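Local coordinates for ribosome inactivating type 1 protein (Iris hollandica, PDB 3MVG), which belongs to the type 1 ribosome-inactivating proteins, single-chain plant proteins named for their action on ribosomes, at residues Tyr16-Leu27 with Leu158-Glu169. Numbering follows the deposited sequence. Where two conformers were deposited one is given.
Sequences YSDFLQNLRNRL and LVSETARFRAIE
Arg24 ties its helix to the C-terminal end of helix 146-164 and to the start of helix 166-173, a worked example of one buried guanidinium serving several acceptors. Arg24 NE donates to Ala163 O (2.8 Å), nearly in the guanidinium plane, while Arg24 NH2 is shared between Thr162 O (2.9 Å) and Glu169 OE2 (2.8 Å). The last bond is also a salt bridge, in which NH2 meets the carboxylate oxygen from above its plane. Glu169 OE1 takes the hydroxyl of Ser17 on its anti side; the fully extended Glu169 chain, with CG anti to the backbone N (chi1 176°), carries the group this far. A water further joins Glu169 OE1, Ser17 O and Arg24 NH1. Tyr16 OH donates to Leu158 O (2.7 Å), a carbonyl in the wide pi-type turn.

The Arg166 guanidinium is tilted 36° and offset over that of Arg24. Gln21 OE1 probably offsets part of the cost of pairing like charges, accepting Arg166 NH2 on an in-plane lone pair (2.8 Å) and Arg24 NH1 from above its carbonyl plane. Gln179 of the second subunit packs on Gln21.

In the packing, Leu20 is a knob among Val159, Thr162, Ala163 and Glu169, and Leu23 CD2 touches Val159 CG1 (3.7 Å).

The axes of segments 16-27 and 158-164 cross at -76°. Helix 13-27, the chain's first, thus spans the break at Phe165 between helices 146-164 and 166-173; Tyr16 reaches Val172 of the latter, and Phe19 and Leu23 rest on strand 49-55.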
loop_
_atom_site.group_PDB
_atom_site.type_symbol
_atom_site.label_atom_id
_atom_site.label_comp_id
_atom_site.label_asym_id
_atom_site.label_seq_id
_atom_site.Cartn_x
_atom_site.Cartn_y
_atom_site.Cartn_z
ATOM N N TYR A 16 -4.719 7.443 8.697
ATOM C CA TYR A 16 -5.728 6.849 7.828
ATOM C C TYR A 16 -5.586 5.324 7.834
ATOM O O TYR A 16 -6.568 4.597 7.988
ATOM C CB TYR A 16 -5.626 7.428 6.417
ATOM C CG TYR A 16 -6.652 6.845 5.476
ATOM C CD1 TYR A 16 -8.004 7.157 5.605
ATOM C CD2 TYR A 16 -6.272 5.967 4.473
ATOM C CE1 TYR A 16 -8.953 6.602 4.738
ATOM C CE2 TYR A 16 -7.204 5.412 3.604
ATOM C CZ TYR A 16 -8.535 5.739 3.742
ATOM O OH TYR A 16 -9.439 5.169 2.864
ATOM N N SER A 17 -4.362 4.832 7.700
ATOM C CA SER A 17 -4.132 3.391 7.726
ATOM C C SER A 17 -4.469 2.770 9.082
ATOM O O SER A 17 -5.008 1.657 9.133
ATOM C CB SER A 17 -2.699 3.087 7.336
ATOM O OG SER A 17 -2.511 3.375 5.972
ATOM N N ASP A 18 -4.169 3.469 10.176
ATOM C CA ASP A 18 -4.534 2.984 11.502
ATOM C C ASP A 18 -6.046 2.864 11.648
ATOM O O ASP A 18 -6.549 1.888 12.213
ATOM C CB ASP A 18 -3.973 3.905 12.596
ATOM C CG ASP A 18 -2.476 3.701 12.849
ATOM O OD1 ASP A 18 -1.878 2.735 12.336
ATOM O OD2 ASP A 18 -1.889 4.521 13.587
ATOM N N PHE A 19 -6.769 3.870 11.163
ATOM C CA PHE A 19 -8.224 3.834 11.145
ATOM C C PHE A 19 -8.743 2.584 10.422
ATOM O O PHE A 19 -9.542 1.838 10.967
ATOM C CB PHE A 19 -8.768 5.128 10.523
ATOM C CG PHE A 19 -10.157 5.003 9.949
ATOM C CD1 PHE A 19 -11.237 4.663 10.755
ATOM C CD2 PHE A 19 -10.387 5.249 8.609
ATOM C CE1 PHE A 19 -12.528 4.548 10.231
ATOM C CE2 PHE A 19 -11.673 5.141 8.074
ATOM C CZ PHE A 19 -12.744 4.789 8.890
ATOM N N LEU A 20 -8.258 2.351 9.213
ATOM C CA LEU A 20 -8.732 1.210 8.440
ATOM C C LEU A 20 -8.386 -0.104 9.107
ATOM O O LEU A 20 -9.171 -1.046 9.051
ATOM C CB LEU A 20 -8.170 1.240 7.022
ATOM C CG LEU A 20 -8.682 2.371 6.127
ATOM C CD1 LEU A 20 -8.042 2.215 4.773
ATOM C CD2 LEU A 20 -10.204 2.348 5.987
ATOM N N GLN A 21 -7.216 -0.192 9.729
ATOM C CA GLN A 21 -6.841 -1.450 10.363
ATOM C C GLN A 21 -7.722 -1.729 11.575
ATOM O O GLN A 21 -8.178 -2.862 11.772
ATOM C CB GLN A 21 -5.353 -1.489 10.717
ATOM C CG GLN A 21 -4.892 -2.878 11.170
ATOM C CD GLN A 21 -5.215 -3.955 10.147
ATOM O OE1 GLN A 21 -5.039 -3.762 8.946
ATOM N NE2 GLN A 21 -5.690 -5.102 10.619
ATOM N N ASN A 22 -7.979 -0.710 12.391
ATOM C CA ASN A 22 -8.913 -0.865 13.507
ATOM C C ASN A 22 -10.308 -1.245 13.016
ATOM O O ASN A 22 -11.000 -2.067 13.625
ATOM C CB ASN A 22 -8.972 0.411 14.349
ATOM C CG ASN A 22 -7.795 0.539 15.290
ATOM O OD1 ASN A 22 -7.288 -0.457 15.809
ATOM N ND2 ASN A 22 -7.360 1.769 15.526
ATOM N N LEU A 23 -10.712 -0.653 11.900
ATOM C CA LEU A 23 -11.973 -1.001 11.282
ATOM C C LEU A 23 -12.015 -2.485 10.862
ATOM O O LEU A 23 -12.960 -3.205 11.189
ATOM C CB LEU A 23 -12.235 -0.061 10.104
ATOM C CG LEU A 23 -13.482 -0.342 9.279
ATOM C CD1 LEU A 23 -14.745 -0.246 10.109
ATOM C CD2 LEU A 23 -13.542 0.626 8.122
ATOM N N ARG A 24 -10.976 -2.947 10.177
ATOM C CA ARG A 24 -10.904 -4.353 9.772
ATOM C C ARG A 24 -10.969 -5.273 10.986
ATOM O O ARG A 24 -11.630 -6.311 10.944
ATOM C CB ARG A 24 -9.625 -4.641 8.986
ATOM C CG ARG A 24 -9.544 -3.961 7.633
ATOM C CD ARG A 24 -8.345 -4.476 6.829
ATOM N NE ARG A 24 -8.139 -3.604 5.678
ATOM C CZ ARG A 24 -7.284 -2.584 5.632
ATOM N NH1 ARG A 24 -6.456 -2.344 6.646
ATOM N NH2 ARG A 24 -7.251 -1.814 4.559
ATOM N N ASN A 25 -10.283 -4.898 12.063
ATOM C CA ASN A 25 -10.245 -5.727 13.269
ATOM C C ASN A 25 -11.615 -5.889 13.922
ATOM O O ASN A 25 -11.931 -6.955 14.462
ATOM C CB ASN A 25 -9.226 -5.169 14.270
ATOM C CG ASN A 25 -7.795 -5.318 13.798
ATOM O OD1 ASN A 25 -7.493 -6.042 12.854
ATOM N ND2 ASN A 25 -6.891 -4.612 14.465
ATOM N N ARG A 26 -12.434 -4.846 13.854
ATOM C CA ARG A 26 -13.792 -4.900 14.392
ATOM C C ARG A 26 -14.792 -5.560 13.443
ATOM O O ARG A 26 -15.748 -6.193 13.888
ATOM C CB ARG A 26 -14.289 -3.503 14.779
ATOM C CG ARG A 26 -13.430 -2.741 15.813
ATOM C CD ARG A 26 -13.488 -3.309 17.243
ATOM N NE ARG A 26 -12.760 -4.572 17.387
ATOM C CZ ARG A 26 -11.435 -4.679 17.443
ATOM N NH1 ARG A 26 -10.667 -3.591 17.380
ATOM N NH2 ARG A 26 -10.874 -5.872 17.562
ATOM N N LEU A 27 -14.598 -5.389 12.136
ATOM C CA LEU A 27 -15.441 -6.051 11.138
ATOM C C LEU A 27 -15.253 -7.557 11.171
ATOM O O LEU A 27 -16.219 -8.311 11.119
ATOM C CB LEU A 27 -15.122 -5.531 9.735
ATOM C CG LEU A 27 -15.589 -4.107 9.439
ATOM C CD1 LEU A 27 -14.922 -3.639 8.168
ATOM C CD2 LEU A 27 -17.104 -4.045 9.289
ATOM N N LEU A 158 -13.998 5.045 0.255
ATOM C CA LEU A 158 -12.905 5.393 1.164
ATOM C C LEU A 158 -12.984 4.715 2.523
ATOM O O LEU A 158 -12.036 4.817 3.317
ATOM C CB LEU A 158 -12.773 6.914 1.303
ATOM C CG LEU A 158 -12.412 7.624 -0.002
ATOM C CD1 LEU A 158 -12.426 9.126 0.203
ATOM C CD2 LEU A 158 -11.050 7.176 -0.487
ATOM N N VAL A 159 -14.086 4.014 2.792
ATOM C CA VAL A 159 -14.247 3.269 4.036
ATOM C C VAL A 159 -14.400 1.774 3.738
ATOM O O VAL A 159 -13.540 0.986 4.125
ATOM C CB VAL A 159 -15.435 3.813 4.876
ATOM C CG1 VAL A 159 -15.667 2.948 6.090
ATOM C CG2 VAL A 159 -15.168 5.261 5.289
ATOM N N SER A 160 -15.469 1.382 3.040
ATOM C CA SER A 160 -15.720 -0.042 2.764
ATOM C C SER A 160 -14.728 -0.643 1.770
ATOM O O SER A 160 -14.189 -1.726 2.001
ATOM C CB SER A 160 -17.138 -0.244 2.241
ATOM O OG SER A 160 -18.107 0.168 3.190
ATOM N N GLU A 161 -14.496 0.036 0.651
ATOM C CA GLU A 161 -13.664 -0.565 -0.395
ATOM C C GLU A 161 -12.196 -0.629 -0.008
ATOM O O GLU A 161 -11.509 -1.593 -0.335
ATOM C CB GLU A 161 -13.834 0.128 -1.747
ATOM C CG GLU A 161 -15.264 0.124 -2.311
ATOM C CD GLU A 161 -15.782 -1.233 -2.755
ATOM O OE1 GLU A 161 -15.096 -2.263 -2.565
ATOM O OE2 GLU A 161 -16.897 -1.255 -3.310
ATOM N N THR A 162 -11.703 0.408 0.666
ATOM C CA THR A 162 -10.338 0.394 1.195
ATOM C C THR A 162 -10.172 -0.629 2.333
ATOM O O THR A 162 -9.112 -1.244 2.457
ATOM C CB THR A 162 -9.927 1.786 1.671
ATOM O OG1 THR A 162 -10.940 2.256 2.557
ATOM C CG2 THR A 162 -9.773 2.758 0.494
ATOM N N ALA A 163 -11.207 -0.817 3.153
ATOM C CA ALA A 163 -11.160 -1.889 4.155
ATOM C C ALA A 163 -11.035 -3.254 3.452
ATOM O O ALA A 163 -10.280 -4.113 3.888
ATOM C CB ALA A 163 -12.405 -1.870 5.037
ATOM N N ARG A 164 -11.777 -3.443 2.358
ATOM C CA ARG A 164 -11.764 -4.706 1.609
ATOM C C ARG A 164 -10.466 -4.926 0.843
ATOM O O ARG A 164 -10.019 -6.069 0.715
ATOM C CB ARG A 164 -12.928 -4.751 0.628
ATOM C CG ARG A 164 -14.294 -4.880 1.264
ATOM C CD ARG A 164 -15.326 -4.705 0.181
ATOM N NE ARG A 164 -16.692 -4.922 0.642
ATOM C CZ ARG A 164 -17.762 -4.780 -0.135
ATOM N NH1 ARG A 164 -17.628 -4.407 -1.398
ATOM N NH2 ARG A 164 -18.964 -5.014 0.358
ATOM N N PHE A 165 -9.873 -3.848 0.325
ATOM C CA PHE A 165 -8.707 -3.955 -0.561
ATOM C C PHE A 165 -7.607 -2.984 -0.185
ATOM O O PHE A 165 -7.740 -1.758 -0.378
ATOM C CB PHE A 165 -9.080 -3.673 -2.018
ATOM C CG PHE A 165 -9.980 -4.695 -2.633
ATOM C CD1 PHE A 165 -9.471 -5.912 -3.077
ATOM C CD2 PHE A 165 -11.328 -4.435 -2.793
ATOM C CE1 PHE A 165 -10.305 -6.864 -3.663
ATOM C CE2 PHE A 165 -12.160 -5.377 -3.382
ATOM C CZ PHE A 165 -11.647 -6.587 -3.820
ATOM N N ARG A 166 -6.493 -3.521 0.293
ATOM C CA ARG A 166 -5.329 -2.698 0.593
ATOM C C ARG A 166 -4.763 -2.028 -0.655
ATOM O O ARG A 166 -4.098 -0.991 -0.542
ATOM C CB ARG A 166 -4.261 -3.510 1.328
ATOM C CG ARG A 166 -4.729 -3.950 2.695
ATOM C CD ARG A 166 -3.806 -4.967 3.321
ATOM N NE ARG A 166 -4.361 -5.504 4.558
ATOM C CZ ARG A 166 -4.251 -4.933 5.757
ATOM N NH1 ARG A 166 -3.562 -3.802 5.917
ATOM N NH2 ARG A 166 -4.843 -5.506 6.793
ATOM N N ALA A 167 -5.027 -2.584 -1.835
ATOM C CA ALA A 167 -4.586 -1.930 -3.072
ATOM C C ALA A 167 -5.286 -0.591 -3.261
ATOM O O ALA A 167 -4.696 0.351 -3.800
ATOM C CB ALA A 167 -4.817 -2.818 -4.275
ATOM N N ILE A 168 -6.537 -0.499 -2.821
ATOM C CA ILE A 168 -7.268 0.771 -2.896
ATOM C C ILE A 168 -6.796 1.724 -1.790
ATOM O O ILE A 168 -6.573 2.911 -2.047
ATOM C CB ILE A 168 -8.803 0.571 -2.896
ATOM C CG1 ILE A 168 -9.197 -0.430 -3.992
ATOM C CG2 ILE A 168 -9.516 1.924 -3.085
ATOM C CD1 ILE A 168 -10.676 -0.776 -4.032
ATOM N N GLU A 169 -6.628 1.210 -0.572
ATOM C CA GLU A 169 -6.004 1.976 0.506
ATOM C C GLU A 169 -4.703 2.635 0.039
ATOM O O GLU A 169 -4.465 3.817 0.304
ATOM C CB GLU A 169 -5.724 1.068 1.698
ATOM C CG GLU A 169 -4.990 1.773 2.813
ATOM C CD GLU A 169 -4.662 0.866 3.972
ATOM O OE1 GLU A 169 -4.139 1.367 4.986
ATOM O OE2 GLU A 169 -4.939 -0.350 3.892
HETATM O O HOH W 1 -4.583 -0.169 7.111
HETATM O O HOH W 2 -2.696 -1.896 8.007
#